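Local coordinates for aerobactin synthase IucC (Klebsiella pneumoniae, PDB 6CN7), which catalyses the last step of aerobactin assembly, probably the ATP-dependent joining of a second N-acetyl-N-hydroxylysine to N-citryl-N-acetyl-N-hydroxylysine, at residues L299-L304 with K443-D448; E396-Q401 with L430-G435; V408-L413 with L421-Q426. The protein carries 5 engineered substitutions. All blocks are in the same frame, centred on the assembly; numbering follows the deposited sequence.

How the contacts relate
Contacts 2 and 3 both use helix 395-417, near its start and farther along it, and their centres lie about 17 Å apart. Contact 3 continues into contact 1, with centres about 13 Å apart: F445 CD2 meets L421 CD2 at 4.1 Å, and L304 CD2 meets L413 CD1 at 4.3 Å, so the two form one continuous apolar layer. Contact 2 stands about 26 Å, centre to centre, from contact 1. Along the chain, contact 3 is nested within the loop closed by contact 2, and both lie inside that closed by contact 1. A MES molecule, probably from the crystallisation liquor, is hydrogen-bonded to the backbone N of G435 in contact 2.

Contact 1 of 3, residues L299-L304 with K443-D448; sequences LASRWL and KDFQGD
F445 and L304 meet through two quite different torsions: F445 holds CG almost eclipsed with its backbone N (chi1 7°), while L304 sets CG beside its own N (chi1 -72°), and with chi2 extended CD1 lies over the phenyl ring. The contact joins helix 291-310 to the loop between strands 436-442 and 449-452, bringing together regions of the IucA/IucC family fold that are 139 residues apart. L304 CD1 makes a CH-pi contact 4.2 Å from the ring centroid, only 13° off the normal, and the leucine and the phenylalanine run antiparallel alongside one another. A branched leucine suits this place because one methyl can lie over the face of the flat ring. On the opposite face, toward the rim, lies the carbonyl oxygen of K443, so a methyl and the loop's own backbone lie on the two faces of the ring. S301 comes to the ring differently, at the edge and in plane. Small enough to let the aromatic approach the helix, serine also deals with its buried hydroxyl locally, through a weak hydrogen bond to G297 O one turn earlier. The same S301 OG lies 3.3 Å from F445 CE1, against the C-H rim.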
loop_
_atom_site.group_PDB
_atom_site.type_symbol
_atom_site.label_atom_id
_atom_site.label_comp_id
_atom_site.label_asym_id
_atom_site.label_seq_id
_atom_site.Cartn_x
_atom_site.Cartn_y
_atom_site.Cartn_z
ATOM N N LEU A 299 3.263 17.017 -30.008
ATOM C CA LEU A 299 3.308 18.102 -30.977
ATOM C C LEU A 299 4.297 19.192 -30.589
ATOM O O LEU A 299 4.759 19.931 -31.466
ATOM C CB LEU A 299 1.918 18.719 -31.150
ATOM C CG LEU A 299 1.690 19.348 -32.526
ATOM C CD1 LEU A 299 1.461 18.263 -33.574
ATOM C CD2 LEU A 299 0.529 20.328 -32.495
ATOM N N ALA A 300 4.630 19.312 -29.302
ATOM C CA ALA A 300 5.679 20.241 -28.896
ATOM C C ALA A 300 7.054 19.704 -29.269
ATOM O O ALA A 300 7.907 20.452 -29.764
ATOM C CB ALA A 300 5.594 20.505 -27.393
ATOM N N SER A 301 7.288 18.409 -29.045
ATOM C CA SER A 301 8.546 17.797 -29.457
ATOM C C SER A 301 8.750 17.939 -30.960
ATOM O O SER A 301 9.838 18.308 -31.419
ATOM C CB SER A 301 8.569 16.323 -29.052
ATOM O OG SER A 301 8.374 16.168 -27.657
ATOM N N ARG A 302 7.709 17.647 -31.743
ATOM C CA ARG A 302 7.820 17.754 -33.193
ATOM C C ARG A 302 8.218 19.159 -33.619
ATOM O O ARG A 302 8.923 19.327 -34.621
ATOM C CB ARG A 302 6.498 17.354 -33.850
ATOM N N TRP A 303 7.783 20.177 -32.876
ATOM C CA TRP A 303 8.114 21.551 -33.234
ATOM C C TRP A 303 9.557 21.880 -32.871
ATOM O O TRP A 303 10.290 22.460 -33.681
ATOM C CB TRP A 303 7.152 22.521 -32.548
ATOM C CG TRP A 303 7.353 23.944 -32.969
ATOM C CD1 TRP A 303 6.908 24.526 -34.118
ATOM C CD2 TRP A 303 8.052 24.965 -32.247
ATOM N NE1 TRP A 303 7.287 25.845 -34.158
ATOM C CE2 TRP A 303 7.991 26.139 -33.020
ATOM C CE3 TRP A 303 8.724 24.999 -31.022
ATOM C CZ2 TRP A 303 8.574 27.336 -32.609
ATOM C CZ3 TRP A 303 9.304 26.188 -30.615
ATOM C CH2 TRP A 303 9.225 27.339 -31.406
ATOM N N LEU A 304 9.986 21.511 -31.662
ATOM C CA LEU A 304 11.358 21.787 -31.252
ATOM C C LEU A 304 12.356 21.009 -32.099
ATOM O O LEU A 304 13.447 21.509 -32.398
ATOM C CB LEU A 304 11.542 21.455 -29.772
ATOM C CG LEU A 304 10.874 22.413 -28.784
ATOM C CD1 LEU A 304 10.970 21.853 -27.377
ATOM C CD2 LEU A 304 11.502 23.801 -28.853
ATOM N N LYS A 443 15.188 16.093 -23.110
ATOM C CA LYS A 443 14.077 15.147 -23.119
ATOM C C LYS A 443 12.812 15.640 -22.427
ATOM O O LYS A 443 11.725 15.192 -22.804
ATOM C CB LYS A 443 14.508 13.825 -22.470
ATOM C CG LYS A 443 15.137 13.980 -21.087
ATOM C CD LYS A 443 15.634 12.650 -20.532
ATOM C CE LYS A 443 16.829 12.123 -21.316
ATOM N NZ LYS A 443 17.453 10.928 -20.680
ATOM N N ASP A 444 12.893 16.537 -21.446
ATOM C CA ASP A 444 11.737 16.929 -20.644
ATOM C C ASP A 444 11.211 18.285 -21.102
ATOM O O ASP A 444 11.836 19.323 -20.861
ATOM C CB ASP A 444 12.092 16.949 -19.160
ATOM C CG ASP A 444 12.167 15.554 -18.568
ATOM O OD1 ASP A 444 11.250 14.754 -18.833
ATOM O OD2 ASP A 444 13.143 15.244 -17.851
ATOM N N PHE A 445 10.064 18.260 -21.775
ATOM C CA PHE A 445 9.257 19.442 -22.029
ATOM C C PHE A 445 7.798 19.032 -21.938
ATOM O O PHE A 445 7.423 17.923 -22.328
ATOM C CB PHE A 445 9.551 20.059 -23.396
ATOM C CG PHE A 445 10.477 19.234 -24.228
ATOM C CD1 PHE A 445 9.978 18.251 -25.063
ATOM C CD2 PHE A 445 11.847 19.426 -24.156
ATOM C CE1 PHE A 445 10.826 17.475 -25.827
ATOM C CE2 PHE A 445 12.710 18.658 -24.912
ATOM C CZ PHE A 445 12.201 17.677 -25.751
ATOM N N GLN A 446 6.984 19.939 -21.415
ATOM C CA GLN A 446 5.583 19.662 -21.129
ATOM C C GLN A 446 5.094 20.710 -20.141
ATOM O O GLN A 446 4.865 21.865 -20.515
ATOM C CB GLN A 446 5.403 18.248 -20.566
ATOM N N GLY A 447 4.948 20.328 -18.874
ATOM C CA GLY A 447 4.764 21.321 -17.833
ATOM C C GLY A 447 6.002 22.149 -17.539
ATOM O O GLY A 447 5.897 23.152 -16.826
ATOM N N ASP A 448 7.157 21.762 -18.082
ATOM C CA ASP A 448 8.423 22.428 -17.813
ATOM C C ASP A 448 8.799 23.453 -18.879
ATOM O O ASP A 448 9.853 24.084 -18.763
ATOM C CB ASP A 448 9.544 21.389 -17.692
#

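Contact 2 of 3, residues E396-Q401 with L430-G435; sequences ETWLTQ and LAMKKG
W398 and G435 are joined by a single directed bond: indole NE1 donates to the carbonyl oxygen G435 O at 2.6 Å, with an N-H...O angle of 169°. The motif is a helix packed beside a beta-hairpin, whose strands 428-433 and 436-442 belong to a four-stranded mixed sheet. The acceptor lies almost in the indole plane and the N-H points nearly straight at it, though it approaches 17° out of the carbonyl plane; the bond helps to fix the rotation of the ring. Tryptophan suits the site because it combines a large apolar surface with one N-H at its edge. That edge also receives M432, whose terminal methyl CE stands 4.3 Å from W398 CZ2; the flexible thioether curls round to bring its end closer than its CB direction alone would suggest.

Farther out, W398 is positioned by its CG lying anti to the backbone N (chi1 -167°), which carries the ring away from helix 395-417, and by I384, I388 and S391, together with P437 of the hairpin. The acceptor is placed by the turn: K434 and G435 both have positive phi, with values close to a type I' turn, and glycine accepts such a conformation easily. Its N is hydrogen-bonded to a bound MES. At the start of the helix, E396 makes a salt bridge with R507, and E396 O is reached from opposite faces of its plane by T400 N and by T400 OG1, with OG1 3.0 Å from E396 O.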
loop_
_atom_site.group_PDB
_atom_site.type_symbol
_atom_site.label_atom_id
_atom_site.label_comp_id
_atom_site.label_asym_id
_atom_site.label_seq_id
_atom_site.Cartn_x
_atom_site.Cartn_y
_atom_site.Cartn_z
ATOM N N GLU A 396 40.592 24.084 -18.726
ATOM C CA GLU A 396 39.907 25.247 -19.284
ATOM C C GLU A 396 39.264 24.926 -20.630
ATOM O O GLU A 396 38.114 25.306 -20.880
ATOM C CB GLU A 396 40.881 26.416 -19.414
ATOM C CG GLU A 396 41.292 27.015 -18.076
ATOM C CD GLU A 396 42.062 28.311 -18.224
ATOM O OE1 GLU A 396 42.484 28.629 -19.357
ATOM O OE2 GLU A 396 42.241 29.016 -17.208
ATOM N N THR A 397 39.984 24.229 -21.510
ATOM C CA THR A 397 39.411 23.875 -22.808
ATOM C C THR A 397 38.259 22.891 -22.658
ATOM O O THR A 397 37.305 22.930 -23.443
ATOM C CB THR A 397 40.485 23.286 -23.725
ATOM O OG1 THR A 397 41.523 24.253 -23.931
ATOM C CG2 THR A 397 39.896 22.887 -25.075
ATOM N N TRP A 398 38.340 21.997 -21.674
ATOM C CA TRP A 398 37.262 21.044 -21.441
ATOM C C TRP A 398 35.995 21.763 -20.990
ATOM O O TRP A 398 34.903 21.516 -21.518
ATOM C CB TRP A 398 37.707 20.015 -20.401
ATOM C CG TRP A 398 36.835 18.806 -20.290
ATOM C CD1 TRP A 398 37.069 17.574 -20.826
ATOM C CD2 TRP A 398 35.595 18.706 -19.582
ATOM N NE1 TRP A 398 36.050 16.713 -20.500
ATOM C CE2 TRP A 398 35.131 17.384 -19.737
ATOM C CE3 TRP A 398 34.830 19.606 -18.834
ATOM C CZ2 TRP A 398 33.937 16.943 -19.174
ATOM C CZ3 TRP A 398 33.645 19.165 -18.275
ATOM C CH2 TRP A 398 33.210 17.846 -18.448
ATOM N N LEU A 399 36.126 22.668 -20.015
ATOM C CA LEU A 399 34.976 23.441 -19.555
ATOM C C LEU A 399 34.367 24.257 -20.689
ATOM O O LEU A 399 33.139 24.329 -20.819
ATOM C CB LEU A 399 35.387 24.357 -18.402
ATOM C CG LEU A 399 35.345 23.750 -16.998
ATOM C CD1 LEU A 399 36.318 22.600 -16.864
ATOM C CD2 LEU A 399 35.650 24.815 -15.960
ATOM N N THR A 400 35.207 24.895 -21.508
ATOM C CA THR A 400 34.691 25.668 -22.633
ATOM C C THR A 400 33.832 24.795 -23.540
ATOM O O THR A 400 32.750 25.210 -23.974
ATOM C CB THR A 400 35.848 26.288 -23.422
ATOM O OG1 THR A 400 36.548 27.222 -22.592
ATOM C CG2 THR A 400 35.337 27.011 -24.672
ATOM N N GLN A 401 34.299 23.581 -23.836
ATOM C CA GLN A 401 33.506 22.653 -24.637
ATOM C C GLN A 401 32.168 22.359 -23.966
ATOM O O GLN A 401 31.122 22.350 -24.625
ATOM C CB GLN A 401 34.294 21.363 -24.864
ATOM C CG GLN A 401 33.595 20.340 -25.750
ATOM C CD GLN A 401 33.457 20.810 -27.179
ATOM O OE1 GLN A 401 34.039 21.820 -27.578
ATOM N NE2 GLN A 401 32.681 20.074 -27.966
ATOM N N LEU A 430 24.295 14.234 -21.362
ATOM C CA LEU A 430 25.471 14.530 -22.165
ATOM C C LEU A 430 25.940 13.271 -22.873
ATOM O O LEU A 430 25.989 12.192 -22.273
ATOM C CB LEU A 430 26.613 15.076 -21.306
ATOM C CG LEU A 430 26.363 16.378 -20.547
ATOM C CD1 LEU A 430 27.550 16.679 -19.651
ATOM C CD2 LEU A 430 26.109 17.526 -21.510
ATOM N N ALA A 431 26.283 13.412 -24.150
ATOM C CA ALA A 431 26.917 12.337 -24.901
ATOM C C ALA A 431 28.424 12.441 -24.707
ATOM O O ALA A 431 29.031 13.457 -25.057
ATOM C CB ALA A 431 26.552 12.419 -26.382
ATOM N N MET A 432 29.022 11.396 -24.143
ATOM C CA MET A 432 30.434 11.394 -23.787
ATOM C C MET A 432 31.185 10.403 -24.664
ATOM O O MET A 432 30.726 9.276 -24.869
ATOM C CB MET A 432 30.628 11.030 -22.312
ATOM C CG MET A 432 29.887 11.929 -21.331
ATOM S SD MET A 432 30.536 13.612 -21.276
ATOM C CE MET A 432 32.177 13.346 -20.608
ATOM N N LYS A 433 32.336 10.832 -25.177
ATOM C CA LYS A 433 33.244 9.957 -25.907
ATOM C C LYS A 433 34.666 10.279 -25.477
ATOM O O LYS A 433 35.157 11.382 -25.731
ATOM C CB LYS A 433 33.089 10.128 -27.422
ATOM N N LYS A 434 35.317 9.319 -24.828
ATOM C CA LYS A 434 36.698 9.477 -24.381
ATOM C C LYS A 434 36.864 10.745 -23.544
ATOM O O LYS A 434 37.784 11.541 -23.743
ATOM C CB LYS A 434 37.655 9.476 -25.575
ATOM C CG LYS A 434 37.581 8.201 -26.398
ATOM C CD LYS A 434 38.725 8.100 -27.391
ATOM C CE LYS A 434 38.765 6.722 -28.033
ATOM N NZ LYS A 434 37.467 6.368 -28.676
ATOM N N GLY A 435 35.945 10.930 -22.597
ATOM C CA GLY A 435 36.045 11.996 -21.624
ATOM C C GLY A 435 35.568 13.355 -22.083
ATOM O O GLY A 435 35.591 14.297 -21.282
#

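Contact 3 of 3, residues V408-L413 with L421-Q426; sequences VPLYHL and LIAHGQ
L421 packs against L413 and L410, and its side chain can be followed outward from the backbone. CB points toward helix 395-417, and with CG beside the backbone N (chi1 -61°), CD1 is brought to L413. CG comes 3.9 Å from L413 CD2. Beyond it CD1 presses closer to the same methyl, at 3.4 Å, a tight apposition, and also lies 4.3 Å from L410 CD2. CD2, the other branch, turns to F445. The side chain of L413 lies roughly perpendicular to that of L421, so the methyl of one lodges against the branch of the other.

Two residues on, A423 returns to the helix, and its CB touches L410 CD1 at 3.6 Å; the small side chain lets the backbone stay close. L410 thus reaches L421 with CD2 and A423 with CD1, and L442 of strand 436-442 packs on L410 and L421. The motif is a helix that turns back through a short strand to lay the following loop on its own flank. Polar bonds also tie the segment to other parts of the chain: A423 O to H486 ND1, and Q426 OE1 to Q258 NE2. Between the two segments there is no hydrogen bond, so their fit rests on shape, dispersion and the exclusion of water.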
loop_
_atom_site.group_PDB
_atom_site.type_symbol
_atom_site.label_atom_id
_atom_site.label_comp_id
_atom_site.label_asym_id
_atom_site.label_seq_id
_atom_site.Cartn_x
_atom_site.Cartn_y
_atom_site.Cartn_z
ATOM N N VAL A 408 24.949 27.403 -24.612
ATOM C CA VAL A 408 24.671 28.136 -25.847
ATOM C C VAL A 408 23.336 27.720 -26.456
ATOM O O VAL A 408 22.506 28.601 -26.729
ATOM C CB VAL A 408 25.839 27.984 -26.828
ATOM C CG1 VAL A 408 25.521 28.666 -28.157
ATOM C CG2 VAL A 408 27.115 28.561 -26.226
ATOM N N PRO A 409 23.062 26.432 -26.693
ATOM C CA PRO A 409 21.757 26.076 -27.283
ATOM C C PRO A 409 20.578 26.568 -26.463
ATOM O O PRO A 409 19.603 27.083 -27.026
ATOM C CB PRO A 409 21.799 24.541 -27.344
ATOM C CG PRO A 409 23.224 24.176 -27.198
ATOM C CD PRO A 409 23.877 25.243 -26.398
ATOM N N LEU A 410 20.642 26.427 -25.139
ATOM C CA LEU A 410 19.518 26.825 -24.297
ATOM C C LEU A 410 19.329 28.335 -24.305
ATOM O O LEU A 410 18.194 28.823 -24.365
ATOM C CB LEU A 410 19.732 26.318 -22.871
ATOM C CG LEU A 410 19.747 24.796 -22.705
ATOM C CD1 LEU A 410 20.144 24.422 -21.290
ATOM C CD2 LEU A 410 18.391 24.198 -23.053
ATOM N N TYR A 411 20.423 29.095 -24.247
ATOM C CA TYR A 411 20.306 30.549 -24.257
ATOM C C TYR A 411 19.872 31.054 -25.625
ATOM O O TYR A 411 19.087 32.005 -25.721
ATOM C CB TYR A 411 21.635 31.177 -23.844
ATOM C CG TYR A 411 21.571 32.668 -23.614
ATOM C CD1 TYR A 411 20.693 33.208 -22.683
ATOM C CD2 TYR A 411 22.400 33.535 -24.310
ATOM C CE1 TYR A 411 20.632 34.571 -22.463
ATOM C CE2 TYR A 411 22.348 34.899 -24.096
ATOM C CZ TYR A 411 21.464 35.410 -23.170
ATOM O OH TYR A 411 21.409 36.768 -22.955
ATOM N N HIS A 412 20.369 30.428 -26.694
ATOM C CA HIS A 412 19.960 30.810 -28.042
ATOM C C HIS A 412 18.484 30.512 -28.268
ATOM O O HIS A 412 17.746 31.346 -28.806
ATOM C CB HIS A 412 20.824 30.080 -29.072
ATOM C CG HIS A 412 20.422 30.335 -30.492
ATOM N ND1 HIS A 412 20.572 31.561 -31.101
ATOM C CD2 HIS A 412 19.882 29.516 -31.425
ATOM C CE1 HIS A 412 20.140 31.489 -32.346
ATOM N NE2 HIS A 412 19.715 30.260 -32.567
ATOM N N LEU A 413 18.034 29.320 -27.869
ATOM C CA LEU A 413 16.616 28.994 -27.965
ATOM C C LEU A 413 15.762 30.064 -27.297
ATOM O O LEU A 413 14.722 30.468 -27.831
ATOM C CB LEU A 413 16.355 27.624 -27.334
ATOM C CG LEU A 413 14.919 27.092 -27.393
ATOM C CD1 LEU A 413 14.459 26.913 -28.831
ATOM C CD2 LEU A 413 14.810 25.780 -26.633
ATOM N N LEU A 421 13.391 26.255 -21.322
ATOM C CA LEU A 421 13.372 24.842 -20.966
ATOM C C LEU A 421 14.058 24.665 -19.619
ATOM O O LEU A 421 15.130 25.233 -19.388
ATOM C CB LEU A 421 14.078 23.990 -22.028
ATOM C CG LEU A 421 13.510 24.012 -23.448
ATOM C CD1 LEU A 421 14.430 23.252 -24.392
ATOM C CD2 LEU A 421 12.110 23.424 -23.482
ATOM N N ILE A 422 13.440 23.879 -18.733
ATOM C CA ILE A 422 14.066 23.571 -17.452
ATOM C C ILE A 422 15.385 22.856 -17.705
ATOM O O ILE A 422 15.448 21.886 -18.470
ATOM C CB ILE A 422 13.122 22.726 -16.584
ATOM N N ALA A 423 16.453 23.334 -17.056
ATOM C CA ALA A 423 17.820 22.892 -17.344
ATOM C C ALA A 423 18.491 22.429 -16.048
ATOM O O ALA A 423 19.461 23.030 -15.583
ATOM C CB ALA A 423 18.616 24.015 -18.012
ATOM N N HIS A 424 17.976 21.347 -15.472
ATOM C CA HIS A 424 18.525 20.779 -14.249
ATOM C C HIS A 424 19.516 19.667 -14.580
ATOM O O HIS A 424 19.632 19.216 -15.721
ATOM C CB HIS A 424 17.404 20.249 -13.350
ATOM N N GLY A 425 20.241 19.225 -13.550
ATOM C CA GLY A 425 21.243 18.191 -13.735
ATOM C C GLY A 425 20.677 16.822 -14.052
ATOM O O GLY A 425 21.408 15.966 -14.559
ATOM N N GLN A 426 19.393 16.595 -13.768
ATOM C CA GLN A 426 18.777 15.289 -13.970
ATOM C C GLN A 426 17.956 15.197 -15.250
ATOM O O GLN A 426 17.538 14.094 -15.617
ATOM C CB GLN A 426 17.891 14.934 -12.768
ATOM C CG GLN A 426 18.680 14.737 -11.473
ATOM C CD GLN A 426 17.822 14.317 -10.292
ATOM O OE1 GLN A 426 18.289 13.608 -9.402
ATOM N NE2 GLN A 426 16.568 14.762 -10.267
#